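Local coordinates for protein putative branched-chain amino acid aminotransferase IlvE (Streptococcus mutans, PDB 4DQN) that probably catalyses the pyridoxal-phosphate-dependent, reversible transfer of the amino group of isoleucine, leucine or valine to 2-oxoglutarate, at residues A[220-234]-A[273-287]. Residues are numbered along the deposited sequence; the frame is centred on the assembly and turned at random.
Sequences TKIEEVGSANFFGIT and VCVDELDKFVEAGAC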
# COMPACT_ATOMS: atom_id res chain seq x y z
N THR A 220 -15.95 17.01 -3.38
CA THR A 220 -16.45 18.37 -3.23
C THR A 220 -15.72 19.14 -2.11
O THR A 220 -15.85 20.36 -1.99
CB THR A 220 -17.96 18.36 -2.96
OG1 THR A 220 -18.48 19.69 -3.11
CG2 THR A 220 -18.23 17.86 -1.56
N LYS A 221 -14.95 18.41 -1.31
CA LYS A 221 -14.25 18.99 -0.17
C LYS A 221 -12.77 18.62 -0.23
O LYS A 221 -12.41 17.52 -0.67
CB LYS A 221 -14.84 18.45 1.13
CG LYS A 221 -16.33 18.70 1.29
CD LYS A 221 -16.89 17.89 2.46
CE LYS A 221 -16.61 16.41 2.26
NZ LYS A 221 -17.04 15.57 3.41
N ILE A 222 -11.91 19.53 0.21
CA ILE A 222 -10.47 19.30 0.19
C ILE A 222 -10.07 18.33 1.28
O ILE A 222 -10.54 18.42 2.42
CB ILE A 222 -9.69 20.63 0.36
CG1 ILE A 222 -9.87 21.51 -0.88
CG2 ILE A 222 -8.21 20.37 0.59
CD1 ILE A 222 -9.14 22.85 -0.78
N GLU A 223 -9.20 17.38 0.93
CA GLU A 223 -8.67 16.43 1.89
C GLU A 223 -7.27 16.84 2.32
O GLU A 223 -7.03 17.22 3.47
CB GLU A 223 -8.60 15.04 1.28
CG GLU A 223 -9.95 14.43 1.02
CD GLU A 223 -10.34 13.42 2.06
OE1 GLU A 223 -9.65 12.38 2.16
OE2 GLU A 223 -11.33 13.66 2.78
N GLU A 224 -6.34 16.76 1.37
CA GLU A 224 -4.96 17.11 1.67
C GLU A 224 -4.14 17.48 0.43
O GLU A 224 -4.57 17.26 -0.71
CB GLU A 224 -4.28 16.00 2.49
CG GLU A 224 -4.48 14.58 1.98
CD GLU A 224 -4.02 13.54 3.00
OE1 GLU A 224 -4.50 13.57 4.15
OE2 GLU A 224 -3.17 12.69 2.65
N VAL A 225 -2.96 18.04 0.69
CA VAL A 225 -2.06 18.56 -0.33
C VAL A 225 -0.86 17.63 -0.42
O VAL A 225 0.10 17.75 0.36
CB VAL A 225 -1.58 19.97 0.06
CG1 VAL A 225 -0.89 20.66 -1.11
CG2 VAL A 225 -2.75 20.81 0.58
N GLY A 226 -0.90 16.70 -1.37
CA GLY A 226 0.06 15.61 -1.41
C GLY A 226 -0.07 14.85 -0.11
O GLY A 226 -1.17 14.39 0.23
N SER A 227 1.03 14.74 0.63
CA SER A 227 1.00 14.05 1.92
C SER A 227 0.86 15.03 3.09
O SER A 227 0.85 14.61 4.25
CB SER A 227 2.27 13.20 2.10
OG SER A 227 3.42 14.01 2.20
N ALA A 228 0.73 16.32 2.77
CA ALA A 228 0.62 17.38 3.78
C ALA A 228 -0.83 17.86 3.96
O ALA A 228 -1.66 17.65 3.07
CB ALA A 228 1.51 18.56 3.41
N ASN A 229 -1.12 18.50 5.09
CA ASN A 229 -2.47 19.01 5.36
C ASN A 229 -2.69 20.39 4.72
O ASN A 229 -1.73 21.13 4.54
CB ASN A 229 -2.73 19.12 6.86
CG ASN A 229 -2.99 17.77 7.52
OD1 ASN A 229 -3.07 17.67 8.74
ND2 ASN A 229 -3.09 16.72 6.72
N PHE A 230 -3.94 20.71 4.39
CA PHE A 230 -4.31 22.02 3.88
C PHE A 230 -4.78 22.88 5.06
O PHE A 230 -5.36 22.35 6.02
CB PHE A 230 -5.46 21.88 2.85
CG PHE A 230 -5.99 23.21 2.31
CD1 PHE A 230 -7.02 23.89 2.96
CD2 PHE A 230 -5.46 23.76 1.15
CE1 PHE A 230 -7.51 25.11 2.46
CE2 PHE A 230 -5.93 24.98 0.65
CZ PHE A 230 -6.96 25.64 1.30
N PHE A 231 -4.51 24.18 5.00
CA PHE A 231 -5.12 25.12 5.94
C PHE A 231 -5.47 26.40 5.19
O PHE A 231 -4.77 26.79 4.25
CB PHE A 231 -4.23 25.41 7.17
CG PHE A 231 -3.01 26.26 6.88
CD1 PHE A 231 -1.79 25.67 6.56
CD2 PHE A 231 -3.08 27.65 6.91
CE1 PHE A 231 -0.67 26.45 6.28
CE2 PHE A 231 -1.97 28.43 6.62
CZ PHE A 231 -0.76 27.83 6.31
N GLY A 232 -6.56 27.05 5.59
CA GLY A 232 -6.89 28.33 5.01
C GLY A 232 -7.09 29.38 6.10
O GLY A 232 -7.46 29.05 7.23
N ILE A 233 -6.82 30.63 5.76
CA ILE A 233 -7.09 31.74 6.67
C ILE A 233 -8.18 32.61 6.06
O ILE A 233 -8.05 33.06 4.92
CB ILE A 233 -5.82 32.60 6.93
CG1 ILE A 233 -4.99 31.98 8.05
CG2 ILE A 233 -6.19 33.97 7.41
CD1 ILE A 233 -4.20 30.83 7.64
N THR A 234 -9.26 32.84 6.81
CA THR A 234 -10.37 33.68 6.33
C THR A 234 -10.10 35.16 6.61
O THR A 234 -9.20 35.49 7.38
CB THR A 234 -11.69 33.31 7.02
OG1 THR A 234 -11.63 33.69 8.40
CG2 THR A 234 -11.94 31.82 6.92
N VAL A 273 -13.87 22.05 4.01
CA VAL A 273 -13.43 23.13 3.15
C VAL A 273 -13.92 22.77 1.75
O VAL A 273 -13.43 21.82 1.15
CB VAL A 273 -11.88 23.24 3.14
CG1 VAL A 273 -11.40 24.28 2.13
CG2 VAL A 273 -11.35 23.56 4.55
N CYS A 274 -14.91 23.51 1.25
CA CYS A 274 -15.52 23.15 -0.03
C CYS A 274 -14.75 23.76 -1.18
O CYS A 274 -14.35 24.92 -1.10
CB CYS A 274 -16.98 23.59 -0.07
SG CYS A 274 -17.94 22.90 1.29
N VAL A 275 -14.55 22.99 -2.25
CA VAL A 275 -13.78 23.49 -3.39
C VAL A 275 -14.49 24.61 -4.13
O VAL A 275 -13.90 25.25 -5.01
CB VAL A 275 -13.45 22.39 -4.42
CG1 VAL A 275 -12.27 21.59 -3.96
CG2 VAL A 275 -14.67 21.51 -4.72
N ASP A 276 -15.76 24.82 -3.80
CA ASP A 276 -16.54 25.84 -4.48
C ASP A 276 -16.54 27.16 -3.71
O ASP A 276 -17.11 28.15 -4.16
CB ASP A 276 -17.98 25.37 -4.70
CG ASP A 276 -18.05 24.11 -5.53
OD1 ASP A 276 -17.80 24.18 -6.75
OD2 ASP A 276 -18.35 23.03 -4.95
N GLU A 277 -15.88 27.16 -2.56
CA GLU A 277 -15.83 28.34 -1.68
C GLU A 277 -14.39 28.80 -1.43
O GLU A 277 -14.08 29.25 -0.33
CB GLU A 277 -16.53 28.04 -0.34
CG GLU A 277 -15.81 26.96 0.50
CD GLU A 277 -16.42 26.72 1.88
OE1 GLU A 277 -17.58 27.17 2.11
OE2 GLU A 277 -15.73 26.07 2.72
N LEU A 278 -13.51 28.70 -2.42
CA LEU A 278 -12.10 29.05 -2.21
C LEU A 278 -11.89 30.53 -1.89
O LEU A 278 -10.92 30.89 -1.20
CB LEU A 278 -11.24 28.63 -3.40
CG LEU A 278 -11.14 27.12 -3.66
CD1 LEU A 278 -10.24 26.82 -4.84
CD2 LEU A 278 -10.65 26.40 -2.43
N ASP A 279 -12.79 31.40 -2.35
CA ASP A 279 -12.72 32.83 -2.04
C ASP A 279 -12.92 33.11 -0.54
O ASP A 279 -12.71 34.23 -0.09
CB ASP A 279 -13.76 33.60 -2.86
CG ASP A 279 -15.02 32.79 -3.12
OD1 ASP A 279 -15.85 32.67 -2.19
OD2 ASP A 279 -15.17 32.26 -4.25
N LYS A 280 -13.33 32.09 0.21
CA LYS A 280 -13.48 32.18 1.66
C LYS A 280 -12.12 32.44 2.32
O LYS A 280 -12.04 32.93 3.46
CB LYS A 280 -14.07 30.87 2.20
CG LYS A 280 -14.47 30.86 3.67
CD LYS A 280 -14.96 29.47 4.12
CE LYS A 280 -15.40 29.52 5.59
NZ LYS A 280 -15.89 28.21 6.11
N PHE A 281 -11.04 32.14 1.60
CA PHE A 281 -9.70 32.19 2.18
C PHE A 281 -8.79 33.27 1.60
O PHE A 281 -8.54 33.32 0.40
CB PHE A 281 -9.04 30.81 2.11
CG PHE A 281 -9.81 29.75 2.83
CD1 PHE A 281 -9.99 29.83 4.20
CD2 PHE A 281 -10.39 28.70 2.13
CE1 PHE A 281 -10.72 28.88 4.88
CE2 PHE A 281 -11.13 27.73 2.80
CZ PHE A 281 -11.29 27.82 4.19
N VAL A 282 -8.29 34.13 2.49
CA VAL A 282 -7.40 35.22 2.11
C VAL A 282 -5.95 34.72 1.98
O VAL A 282 -5.14 35.28 1.24
CB VAL A 282 -7.55 36.39 3.11
CG1 VAL A 282 -6.29 37.18 3.26
CG2 VAL A 282 -8.70 37.30 2.69
N GLU A 283 -5.65 33.64 2.71
CA GLU A 283 -4.36 32.94 2.58
C GLU A 283 -4.59 31.44 2.69
O GLU A 283 -5.54 30.99 3.35
CB GLU A 283 -3.39 33.35 3.69
CG GLU A 283 -2.99 34.82 3.74
CD GLU A 283 -2.11 35.12 4.95
OE1 GLU A 283 -1.30 34.24 5.34
OE2 GLU A 283 -2.22 36.22 5.53
N ALA A 284 -3.71 30.66 2.07
CA ALA A 284 -3.77 29.21 2.18
C ALA A 284 -2.38 28.61 2.12
O ALA A 284 -1.48 29.18 1.51
CB ALA A 284 -4.63 28.63 1.06
N GLY A 285 -2.21 27.44 2.73
CA GLY A 285 -0.95 26.73 2.63
C GLY A 285 -1.07 25.25 2.91
O GLY A 285 -2.15 24.73 3.22
N ALA A 286 0.06 24.56 2.81
CA ALA A 286 0.17 23.17 3.19
C ALA A 286 1.07 23.10 4.40
O ALA A 286 2.01 23.90 4.52
CB ALA A 286 0.77 22.36 2.03
N CYS A 287 0.82 22.16 5.31
CA CYS A 287 1.68 22.03 6.47
C CYS A 287 2.06 20.58 6.74
O CYS A 287 1.27 19.67 6.50
CB CYS A 287 1.05 22.68 7.70
SG CYS A 287 -0.49 21.93 8.27
O HOH W 1 -12.86 19.49 3.73
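With chi1 at 72°, Phe231 sets its CG between its backbone N and carbonyl carbon, and the ring reaches back across the neighbouring strand over Gly285, whose CA lies 4.1 Å from the ring centroid in a CH-pi contact. Glycine suits this place because a CB would run into the ring. The relation recurs, reversed, where the Phe281 ring covers Gly232, its CD1 3.5 Å from Gly232 CA. Phe230 swings CG anti to its backbone N (chi1 177°) on the other face of the sheet, bringing CZ to 3.8 Å from Ala284 CB; the small side chains of Ala284 and Ala286 let this ring and Val225, respectively, pack close against the strand. Ile222 CD1 covers one face of the Phe230 ring and meets Val273 CG1 at 4.0 Å, while Phe281 CE2 approaches the ring edge.

Strands 228-234 and 283-287 run antiparallel, with hydrogen-bonded pairs at Asn229–Cys287, Phe231–Gly285 and Ile233–Glu283. At the last pair a classic bulge sets Val282 and Glu283 both opposite Ile233, whose O takes a short bond from Val282 N (2.7 Å) and a weak one from Glu283 N. Lys221 and Cys274 form a single bridge, flanked by Ile222 N to Val273 O (2.9 Å) and Val275 N to Thr220 O.

The type II' turn Val225-Ala228 leaves the side chain of Ala228 about 8 Å from that of Lys188, the predicted cofactor lysine, here without it. Strand 228-234 lies between 238-241 and 281-288, and 222-225 pairs with 211-214, all in the mixed sheet of a fold-type IV aminotransferase; helix 251-262 covers Asn229 and Cys287.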